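Local coordinates for inosine-uridine preferring nucleoside hydrolase family protein (Bacillus anthracis, PDB 2C40) that adopts the fold of the nucleoside hydrolase family and holds a calcium ion and alpha-D-ribofuranose together in one pocket, at residues L122-G126 / D247-A251; V149-F155 / D192-E197; A260-N266 / P287-D293. One frame throughout, in Å; residues are numbered along the deposited sequence.

Contact 1. Residues L122-G126 / D247-A251; sequences LLFTG and DVLTA. With CA (calcium ion), chain C; RIB (alpha-D-ribofuranose), chain D.
The carboxylate of Asp247 lies under Thr125, whose CB stands over one face of the flat group, 3.7 Å from Asp247 CG. The ribofuranose comes up to the oxygen end, where its O3 sits before both oxygens and is 2.6 Å from Asp247 OD1. Calcium takes the other oxygen, with Asp247 OD2 at 2.5 Å from the metal. Thr125 binds the same ion through its main-chain O, also at 2.5 Å, and this carbonyl accepts a hydrogen bond from Asn173 ND2 as well. Thr125 O and Asp247 OD2 are 3.4 Å apart, both being ligands of the calcium ion. O2 and O3 of the sugar, one water, Asp9 and Asp14 complete the coordination seen here.

Behind the metal the contact turns apolar. Thr125 CG2 rests against Asp247 CB and continues to the methyl of Thr250. This methyl, CG2, is turned toward the strand, opposite the backbone N across the CA-CB bond, and meets Leu123 CD2 at 3.5 Å, while OG1 is held by the carbonyl of Trp246, one helical turn back. The other branch of Leu123, CD1, reaches Ala251 CB at 4.1 Å.

Strand 122-124 and helix 247-251 run almost antiparallel, at 172°, with axes 9.2 Å apart. The helix packs on the side to which Leu123 and Thr125 point, and Val248 on its far side meets helix 12-21. Leu122 and Phe124 point to the opposite face, against helix 105-115, and strand 120-124 itself runs between strands 2-8 and 145-151.

Contact 2. Residues V149-F155 / D192-E197; sequences VWMGGTF and DLITLE
Leu193 fits into a hollow bounded by Trp150, Gly152 and Phe155. Its CD2 methyl lies 3.4 Å from Trp150 CE3, the two side chains running alongside each other in the same direction, and also presses on the carbonyl of Gly152. The second methyl, Leu193 CD1, lies at the edge of the Phe155 ring, 3.8 Å from Phe155 CE1. Gly152, having no side chain, lets its own CA lie 3.6 Å above one face of the Trp150 indole, toward the rim; the indole NE1 is tied to the carbonyl of Gly126.

On the face of the sheet carrying Val149, Met151 and Ile194, Val149 CG1 and Ile194 CD1 abut at 3.6 Å. The side chain of Met151, bent at chi2 and chi3, brings its CE against the carbonyl oxygen of Ile194, 3.3 Å from Ile194 O, and on toward Leu196 CD2; the same side chain lines the ribofuranose pocket.

These strands are parallel neighbours in the central sheet of the nucleoside hydrolase fold, joined by a beta-alpha-beta crossover that includes helices 172-176 and 178-186. Main-chain bonds alternate between them: Trp150 N to Asp192 O, Ile194 N to Trp150 O, Gly152 N to Ile194 O.

Past the strand ends the chains stay together. Leu196 N donates to Gly153 O in the carbonyl plane, and Leu196 CD1 lodges against Thr154 CB at 3.8 Å. Glu197 folds back at chi2 (81°), bringing its carboxylate to the loop after strand 149-151: OE1 receives Phe155 N at 2.9 Å, from 43° above the carboxylate plane, and OE2 accepts from Thr154 OG1, a bond modelled so short that its exact length is doubtful.

Contact 3. Residues A260-N266 / P287-D293; sequences AKVQTIN and PVHVVYD
Lys261 starts over the Tyr292 ring and ends beside Asp293. Its CB sits over one face of that ring in a CH-pi contact, 3.9 Å from the ring centroid and 25° off the normal. Beyond CG, the bend at chi2 (128°) carries the chain alongside Asp293, where CD and CE both pass Asp293 OD2, CE at 3.2 Å. At the tip, Lys261 NZ reaches Asp293 OD2 in a long salt bridge of 3.8 Å. A water joins Tyr292 OH to the carbonyl of Val262.

On the other side of the sheet, Thr264 OG1 meets His289 ND1 at 2.6 Å, near the plane of the imidazole; either could be the donor. His289 NE2 is bonded to Glu190, so the ring is gripped at both nitrogens. Close by, Val262 CG1 packs on His289 CB. At the Asp293 end, Ala260 CB presses tightly on Val291 CG1 at 3.4 Å.

Paired main-chain bonds join Lys261 with Tyr292, Gln263 with Val290 and Ile265 with Val288. This regular antiparallel pairing extends one margin of the otherwise parallel sheet, giving the mixed sheet of this nucleoside hydrolase family member.

In the fold
From the N terminus, strand 120-124 opens contact 1, whose long loop closes only at helix 246-255. Nested within that loop, contact 2 joins strand 145-151 to strand 191-194. Contact 3 follows in series, closing a short loop between strands 261-269 and 286-292, the first of which comes directly after the helix of contact 1. No loops cross. Strands 120-124, 145-151, 191-194, 286-292 and 261-269 are successive neighbours in one sheet. Contact 2 therefore stands between the others: Val149 N pairs with Leu122 O of contact 1, and Leu193 pairs with His289 and Val291 of contact 3. Contact 1 adds the helix and the calcium site.

Contact 1. Residues L122-G126 / D247-A251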
loop_
_atom_site.group_PDB
_atom_site.type_symbol
_atom_site.label_atom_id
_atom_site.label_comp_id
_atom_site.label_asym_id
_atom_site.label_seq_id
_atom_site.Cartn_x
_atom_site.Cartn_y
_atom_site.Cartn_z
ATOM N N LEU A 122 27.682 -0.661 -13.778
ATOM C CA LEU A 122 26.297 -1.078 -13.998
ATOM C C LEU A 122 25.707 -1.622 -12.721
ATOM O O LEU A 122 26.313 -2.461 -12.047
ATOM C CB LEU A 122 26.223 -2.183 -15.040
ATOM C CG LEU A 122 26.777 -1.902 -16.411
ATOM C CD1 LEU A 122 26.561 -3.177 -17.235
ATOM C CD2 LEU A 122 26.076 -0.717 -17.039
ATOM N N LEU A 123 24.555 -1.089 -12.360
ATOM C CA LEU A 123 23.848 -1.460 -11.183
ATOM C C LEU A 123 22.471 -1.957 -11.657
ATOM O O LEU A 123 21.684 -1.174 -12.193
ATOM C CB LEU A 123 23.666 -0.215 -10.325
ATOM C CG LEU A 123 23.357 -0.334 -8.838
ATOM C CD1 LEU A 123 22.498 0.817 -8.416
ATOM C CD2 LEU A 123 22.783 -1.635 -8.401
ATOM N N PHE A 124 22.215 -3.258 -11.486
ATOM C CA PHE A 124 20.958 -3.866 -11.865
ATOM C C PHE A 124 20.313 -4.464 -10.602
ATOM O O PHE A 124 20.882 -5.372 -9.932
ATOM C CB PHE A 124 21.157 -4.936 -12.926
ATOM C CG PHE A 124 21.316 -4.401 -14.329
ATOM C CD1 PHE A 124 22.292 -3.477 -14.639
ATOM C CD2 PHE A 124 20.463 -4.790 -15.344
ATOM C CE1 PHE A 124 22.446 -2.956 -15.944
ATOM C CE2 PHE A 124 20.626 -4.288 -16.650
ATOM C CZ PHE A 124 21.617 -3.350 -16.915
ATOM N N THR A 125 19.093 -3.974 -10.317
ATOM C CA THR A 125 18.332 -4.429 -9.212
ATOM C C THR A 125 17.038 -5.181 -9.595
ATOM O O THR A 125 16.336 -5.638 -8.707
ATOM C CB THR A 125 18.057 -3.305 -8.179
ATOM O OG1 THR A 125 17.278 -2.230 -8.739
ATOM C CG2 THR A 125 19.350 -2.782 -7.633
ATOM N N GLY A 126 16.798 -5.371 -10.888
ATOM C CA GLY A 126 15.859 -6.330 -11.418
ATOM C C GLY A 126 16.611 -7.413 -12.218
ATOM O O GLY A 126 17.826 -7.561 -12.087
ATOM N N ASP A 247 17.762 -4.780 -2.793
ATOM C CA ASP A 247 18.143 -3.797 -3.799
ATOM C C ASP A 247 18.863 -2.563 -3.203
ATOM O O ASP A 247 19.819 -2.052 -3.788
ATOM C CB ASP A 247 16.914 -3.385 -4.587
ATOM C CG ASP A 247 16.242 -4.572 -5.266
ATOM O OD1 ASP A 247 16.885 -5.659 -5.376
ATOM O OD2 ASP A 247 15.104 -4.405 -5.746
ATOM N N VAL A 248 18.400 -2.124 -2.029
ATOM C CA VAL A 248 18.940 -0.968 -1.354
ATOM C C VAL A 248 20.391 -1.280 -0.944
ATOM O O VAL A 248 21.244 -0.402 -1.022
ATOM C CB VAL A 248 18.077 -0.543 -0.135
ATOM C CG1 VAL A 248 18.730 0.555 0.631
ATOM C CG2 VAL A 248 16.707 -0.044 -0.583
ATOM N N LEU A 249 20.641 -2.512 -0.517
ATOM C CA LEU A 249 21.946 -2.946 -0.120
ATOM C C LEU A 249 22.878 -3.024 -1.330
ATOM O O LEU A 249 24.060 -2.716 -1.230
ATOM C CB LEU A 249 21.877 -4.307 0.521
ATOM C CG LEU A 249 23.130 -4.952 1.119
ATOM C CD1 LEU A 249 23.676 -5.962 0.176
ATOM C CD2 LEU A 249 24.215 -3.948 1.577
ATOM N N THR A 250 22.340 -3.498 -2.447
ATOM C CA THR A 250 23.055 -3.536 -3.725
ATOM C C THR A 250 23.519 -2.144 -4.127
ATOM O O THR A 250 24.691 -1.964 -4.478
ATOM C CB THR A 250 22.168 -4.137 -4.845
ATOM O OG1 THR A 250 21.666 -5.427 -4.433
ATOM C CG2 THR A 250 22.933 -4.299 -6.124
ATOM N N ALA A 251 22.606 -1.181 -4.041
ATOM C CA ALA A 251 22.872 0.227 -4.374
ATOM C C ALA A 251 23.835 0.879 -3.391
ATOM O O ALA A 251 24.679 1.679 -3.794
ATOM C CB ALA A 251 21.569 0.999 -4.415
HETATM CA CA CA C . 14.021 -5.243 -7.798
HETATM O O5 RIB D . 14.404 -11.695 -5.579
HETATM C C5 RIB D . 14.481 -10.400 -4.918
HETATM C C4 RIB D . 13.964 -9.342 -5.894
HETATM O O4 RIB D . 12.558 -9.609 -6.087
HETATM C C3 RIB D . 14.122 -7.853 -5.524
HETATM O O3 RIB D . 15.119 -7.257 -6.416
HETATM C C2 RIB D . 12.656 -7.231 -5.556
HETATM O O2 RIB D . 12.304 -5.944 -6.247
HETATM C C1 RIB D . 11.779 -8.386 -6.103
HETATM O O HOH W 1 13.302 -7.423 -8.713
#

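Contact 2. Residues V149-F155 / D192-E197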
loop_
_atom_site.group_PDB
_atom_site.type_symbol
_atom_site.label_atom_id
_atom_site.label_comp_id
_atom_site.label_asym_id
_atom_site.label_seq_id
_atom_site.Cartn_x
_atom_site.Cartn_y
_atom_site.Cartn_z
ATOM N N VAL A 149 27.259 -4.651 -10.705
ATOM C CA VAL A 149 26.736 -5.004 -9.401
ATOM C C VAL A 149 25.280 -5.367 -9.578
ATOM O O VAL A 149 24.496 -4.595 -10.061
ATOM C CB VAL A 149 26.918 -3.875 -8.359
ATOM C CG1 VAL A 149 26.561 -4.369 -6.942
ATOM C CG2 VAL A 149 28.384 -3.389 -8.396
ATOM N N TRP A 150 24.945 -6.587 -9.187
ATOM C CA TRP A 150 23.637 -7.154 -9.416
ATOM C C TRP A 150 23.082 -7.815 -8.158
ATOM O O TRP A 150 23.760 -8.585 -7.464
ATOM C CB TRP A 150 23.709 -8.163 -10.578
ATOM C CG TRP A 150 22.394 -8.796 -10.980
ATOM C CD1 TRP A 150 21.190 -8.159 -11.239
ATOM C CD2 TRP A 150 22.158 -10.185 -11.152
ATOM N NE1 TRP A 150 20.236 -9.077 -11.552
ATOM C CE2 TRP A 150 20.794 -10.333 -11.515
ATOM C CE3 TRP A 150 22.966 -11.327 -11.032
ATOM C CZ2 TRP A 150 20.213 -11.577 -11.768
ATOM C CZ3 TRP A 150 22.391 -12.575 -11.272
ATOM C CH2 TRP A 150 21.012 -12.686 -11.620
ATOM N N MET A 151 21.811 -7.503 -7.907
ATOM C CA MET A 151 20.982 -8.240 -6.999
ATOM C C MET A 151 20.420 -9.453 -7.724
ATOM O O MET A 151 19.526 -9.370 -8.573
ATOM C CB MET A 151 19.842 -7.358 -6.463
ATOM C CG MET A 151 19.171 -7.948 -5.160
ATOM S SD MET A 151 18.102 -9.411 -5.369
ATOM C CE MET A 151 18.799 -10.514 -4.183
ATOM N N GLY A 152 20.931 -10.607 -7.381
ATOM C CA GLY A 152 20.441 -11.850 -7.970
ATOM C C GLY A 152 21.107 -13.053 -7.333
ATOM O O GLY A 152 22.154 -12.949 -6.658
ATOM N N GLY A 153 20.446 -14.192 -7.501
ATOM C CA GLY A 153 21.011 -15.496 -7.176
ATOM C C GLY A 153 20.899 -15.849 -5.718
ATOM O O GLY A 153 20.522 -15.013 -4.901
ATOM N N THR A 154 21.208 -17.115 -5.442
ATOM C CA THR A 154 21.402 -17.639 -4.097
ATOM C C THR A 154 22.188 -18.964 -4.162
ATOM O O THR A 154 22.113 -19.727 -5.159
ATOM C CB THR A 154 20.026 -17.813 -3.332
ATOM O OG1 THR A 154 20.238 -18.176 -1.973
ATOM C CG2 THR A 154 19.094 -18.863 -3.999
ATOM N N PHE A 155 22.958 -19.209 -3.110
ATOM C CA PHE A 155 23.754 -20.442 -2.987
ATOM C C PHE A 155 23.296 -21.285 -1.800
ATOM O O PHE A 155 23.871 -22.325 -1.533
ATOM C CB PHE A 155 25.273 -20.139 -2.967
ATOM C CG PHE A 155 25.754 -19.404 -4.214
ATOM C CD1 PHE A 155 25.892 -18.032 -4.210
ATOM C CD2 PHE A 155 26.033 -20.085 -5.368
ATOM C CE1 PHE A 155 26.278 -17.363 -5.335
ATOM C CE2 PHE A 155 26.427 -19.427 -6.520
ATOM C CZ PHE A 155 26.562 -18.064 -6.503
ATOM N N ASP A 192 29.940 -8.274 -9.168
ATOM C CA ASP A 192 29.621 -8.286 -7.776
ATOM C C ASP A 192 28.136 -8.701 -7.634
ATOM O O ASP A 192 27.240 -8.106 -8.262
ATOM C CB ASP A 192 29.875 -6.910 -7.141
ATOM C CG ASP A 192 31.348 -6.410 -7.298
ATOM O OD1 ASP A 192 32.307 -7.209 -7.361
ATOM O OD2 ASP A 192 31.520 -5.173 -7.341
ATOM N N LEU A 193 27.907 -9.715 -6.799
ATOM C CA LEU A 193 26.576 -10.315 -6.541
ATOM C C LEU A 193 26.104 -10.011 -5.136
ATOM O O LEU A 193 26.776 -10.389 -4.170
ATOM C CB LEU A 193 26.602 -11.845 -6.546
ATOM C CG LEU A 193 26.070 -12.659 -7.696
ATOM C CD1 LEU A 193 25.818 -14.094 -7.252
ATOM C CD2 LEU A 193 24.823 -12.030 -8.307
ATOM N N ILE A 194 24.948 -9.356 -5.037
ATOM C CA ILE A 194 24.174 -9.353 -3.780
ATOM C C ILE A 194 23.101 -10.479 -3.895
ATOM O O ILE A 194 22.083 -10.349 -4.592
ATOM C CB ILE A 194 23.592 -7.959 -3.451
ATOM C CG1 ILE A 194 24.708 -6.991 -3.081
ATOM C CG2 ILE A 194 22.602 -8.017 -2.297
ATOM C CD1 ILE A 194 25.576 -6.520 -4.237
ATOM N N THR A 195 23.401 -11.605 -3.264
ATOM C CA THR A 195 22.517 -12.770 -3.226
ATOM C C THR A 195 21.427 -12.600 -2.167
ATOM O O THR A 195 21.532 -11.726 -1.296
ATOM C CB THR A 195 23.315 -14.033 -2.925
ATOM O OG1 THR A 195 23.836 -13.966 -1.570
ATOM C CG2 THR A 195 24.462 -14.221 -3.968
ATOM N N LEU A 196 20.408 -13.460 -2.189
ATOM C CA LEU A 196 19.479 -13.512 -1.073
ATOM C C LEU A 196 20.163 -13.551 0.306
ATOM O O LEU A 196 19.697 -12.834 1.223
ATOM C CB LEU A 196 18.510 -14.675 -1.212
ATOM C CG LEU A 196 17.565 -14.611 -2.441
ATOM C CD1 LEU A 196 16.770 -15.924 -2.576
ATOM C CD2 LEU A 196 16.595 -13.411 -2.392
ATOM N N GLU A 197 21.228 -14.363 0.461
ATOM C CA GLU A 197 21.917 -14.589 1.759
ATOM C C GLU A 197 22.707 -13.366 2.213
ATOM O O GLU A 197 22.973 -13.218 3.402
ATOM C CB GLU A 197 23.043 -15.653 1.706
ATOM C CG GLU A 197 22.758 -16.979 1.117
ATOM C CD GLU A 197 22.821 -16.972 -0.391
ATOM O OE1 GLU A 197 23.830 -17.408 -0.974
ATOM O OE2 GLU A 197 21.831 -16.542 -0.957
#

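Contact 3. Residues A260-N266 / P287-D293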
loop_
_atom_site.group_PDB
_atom_site.type_symbol
_atom_site.label_atom_id
_atom_site.label_comp_id
_atom_site.label_asym_id
_atom_site.label_seq_id
_atom_site.Cartn_x
_atom_site.Cartn_y
_atom_site.Cartn_z
ATOM N N ALA A 260 30.430 -4.091 3.392
ATOM C CA ALA A 260 30.402 -5.532 3.404
ATOM C C ALA A 260 31.754 -6.080 2.965
ATOM O O ALA A 260 32.715 -5.323 2.748
ATOM C CB ALA A 260 29.306 -6.024 2.497
ATOM N N LYS A 261 31.839 -7.404 2.939
ATOM C CA LYS A 261 32.975 -8.116 2.406
ATOM C C LYS A 261 32.520 -8.819 1.154
ATOM O O LYS A 261 31.351 -8.861 0.853
ATOM C CB LYS A 261 33.473 -9.137 3.412
ATOM C CG LYS A 261 34.306 -8.537 4.531
ATOM C CD LYS A 261 33.741 -8.991 5.846
ATOM C CE LYS A 261 34.627 -8.686 7.026
ATOM N NZ LYS A 261 35.528 -9.825 7.126
ATOM N N VAL A 262 33.466 -9.376 0.438
ATOM C CA VAL A 262 33.193 -10.106 -0.780
ATOM C C VAL A 262 34.076 -11.386 -0.817
ATOM O O VAL A 262 35.269 -11.329 -0.520
ATOM C CB VAL A 262 33.456 -9.183 -1.970
ATOM C CG1 VAL A 262 33.836 -9.953 -3.190
ATOM C CG2 VAL A 262 32.228 -8.351 -2.256
ATOM N N GLN A 263 33.457 -12.522 -1.157
ATOM C CA GLN A 263 34.175 -13.764 -1.424
ATOM C C GLN A 263 33.971 -14.113 -2.894
ATOM O O GLN A 263 32.841 -14.241 -3.383
ATOM C CB GLN A 263 33.706 -14.936 -0.529
ATOM C CG GLN A 263 34.713 -15.352 0.571
ATOM C CD GLN A 263 35.926 -16.117 0.055
ATOM O OE1 GLN A 263 36.333 -15.981 -1.094
ATOM N NE2 GLN A 263 36.484 -16.957 0.902
ATOM N N THR A 264 35.080 -14.259 -3.591
ATOM C CA THR A 264 35.063 -14.689 -4.972
ATOM C C THR A 264 34.804 -16.179 -5.003
ATOM O O THR A 264 35.519 -16.947 -4.365
ATOM C CB THR A 264 36.388 -14.363 -5.651
ATOM O OG1 THR A 264 36.565 -12.941 -5.617
ATOM C CG2 THR A 264 36.400 -14.879 -7.102
ATOM N N ILE A 265 33.755 -16.565 -5.713
ATOM C CA ILE A 265 33.449 -17.966 -5.949
ATOM C C ILE A 265 33.205 -18.144 -7.442
ATOM O O ILE A 265 32.883 -17.183 -8.101
ATOM C CB ILE A 265 32.262 -18.497 -5.056
ATOM C CG1 ILE A 265 30.911 -17.993 -5.511
ATOM C CG2 ILE A 265 32.484 -18.210 -3.519
ATOM C CD1 ILE A 265 29.825 -19.055 -5.292
ATOM N N ASN A 266 33.432 -19.359 -7.954
ATOM C CA ASN A 266 33.160 -19.717 -9.341
ATOM C C ASN A 266 31.784 -20.348 -9.430
ATOM O O ASN A 266 31.418 -21.194 -8.594
ATOM C CB ASN A 266 34.196 -20.693 -9.905
ATOM C CG ASN A 266 35.587 -20.095 -9.987
ATOM O OD1 ASN A 266 35.777 -18.912 -10.269
ATOM N ND2 ASN A 266 36.555 -20.907 -9.699
ATOM N N PRO A 287 34.095 -16.553 -12.232
ATOM C CA PRO A 287 34.224 -15.802 -10.988
ATOM C C PRO A 287 33.159 -14.723 -10.742
ATOM O O PRO A 287 32.837 -13.888 -11.611
ATOM C CB PRO A 287 35.636 -15.218 -11.085
ATOM C CG PRO A 287 35.909 -15.163 -12.558
ATOM C CD PRO A 287 35.281 -16.365 -13.103
ATOM N N VAL A 288 32.646 -14.772 -9.523
ATOM C CA VAL A 288 31.627 -13.887 -9.054
ATOM C C VAL A 288 32.026 -13.522 -7.624
ATOM O O VAL A 288 32.446 -14.366 -6.848
ATOM C CB VAL A 288 30.218 -14.569 -9.229
ATOM C CG1 VAL A 288 29.304 -14.200 -8.240
ATOM C CG2 VAL A 288 29.624 -14.221 -10.601
ATOM N N HIS A 289 31.899 -12.241 -7.305
ATOM C CA HIS A 289 32.276 -11.664 -6.015
ATOM C C HIS A 289 31.024 -11.456 -5.159
ATOM O O HIS A 289 30.283 -10.506 -5.309
ATOM C CB HIS A 289 33.028 -10.351 -6.269
ATOM C CG HIS A 289 34.131 -10.489 -7.275
ATOM N ND1 HIS A 289 35.299 -11.169 -7.010
ATOM C CD2 HIS A 289 34.226 -10.068 -8.559
ATOM C CE1 HIS A 289 36.070 -11.149 -8.081
ATOM N NE2 HIS A 289 35.438 -10.494 -9.036
ATOM N N VAL A 290 30.812 -12.386 -4.251
ATOM C CA VAL A 290 29.598 -12.507 -3.503
ATOM C C VAL A 290 29.668 -11.723 -2.188
ATOM O O VAL A 290 30.550 -11.937 -1.360
ATOM C CB VAL A 290 29.269 -14.017 -3.226
ATOM C CG1 VAL A 290 27.978 -14.144 -2.418
ATOM C CG2 VAL A 290 29.111 -14.783 -4.534
ATOM N N VAL A 291 28.713 -10.826 -1.993
ATOM C CA VAL A 291 28.739 -9.969 -0.830
ATOM C C VAL A 291 28.347 -10.804 0.391
ATOM O O VAL A 291 27.478 -11.681 0.298
ATOM C CB VAL A 291 27.828 -8.768 -1.022
ATOM C CG1 VAL A 291 27.613 -7.976 0.290
ATOM C CG2 VAL A 291 28.412 -7.877 -2.107
ATOM N N TYR A 292 29.016 -10.563 1.516
ATOM C CA TYR A 292 28.589 -11.094 2.800
ATOM C C TYR A 292 29.036 -10.183 3.947
ATOM O O TYR A 292 29.765 -9.212 3.746
ATOM C CB TYR A 292 29.102 -12.517 2.981
ATOM C CG TYR A 292 30.583 -12.616 3.202
ATOM C CD1 TYR A 292 31.460 -12.392 2.168
ATOM C CD2 TYR A 292 31.093 -12.931 4.451
ATOM C CE1 TYR A 292 32.856 -12.487 2.363
ATOM C CE2 TYR A 292 32.508 -13.025 4.674
ATOM C CZ TYR A 292 33.371 -12.795 3.612
ATOM O OH TYR A 292 34.735 -12.893 3.764
ATOM N N ASP A 293 28.574 -10.513 5.141
ATOM C CA ASP A 293 29.011 -9.878 6.372
ATOM C C ASP A 293 28.853 -8.381 6.278
ATOM O O ASP A 293 29.820 -7.627 6.444
ATOM C CB ASP A 293 30.438 -10.275 6.741
ATOM C CG ASP A 293 30.806 -9.867 8.157
ATOM O OD1 ASP A 293 29.869 -9.665 8.952
ATOM O OD2 ASP A 293 32.016 -9.747 8.487
HETATM O O HOH W 2 36.825 -13.074 1.394
#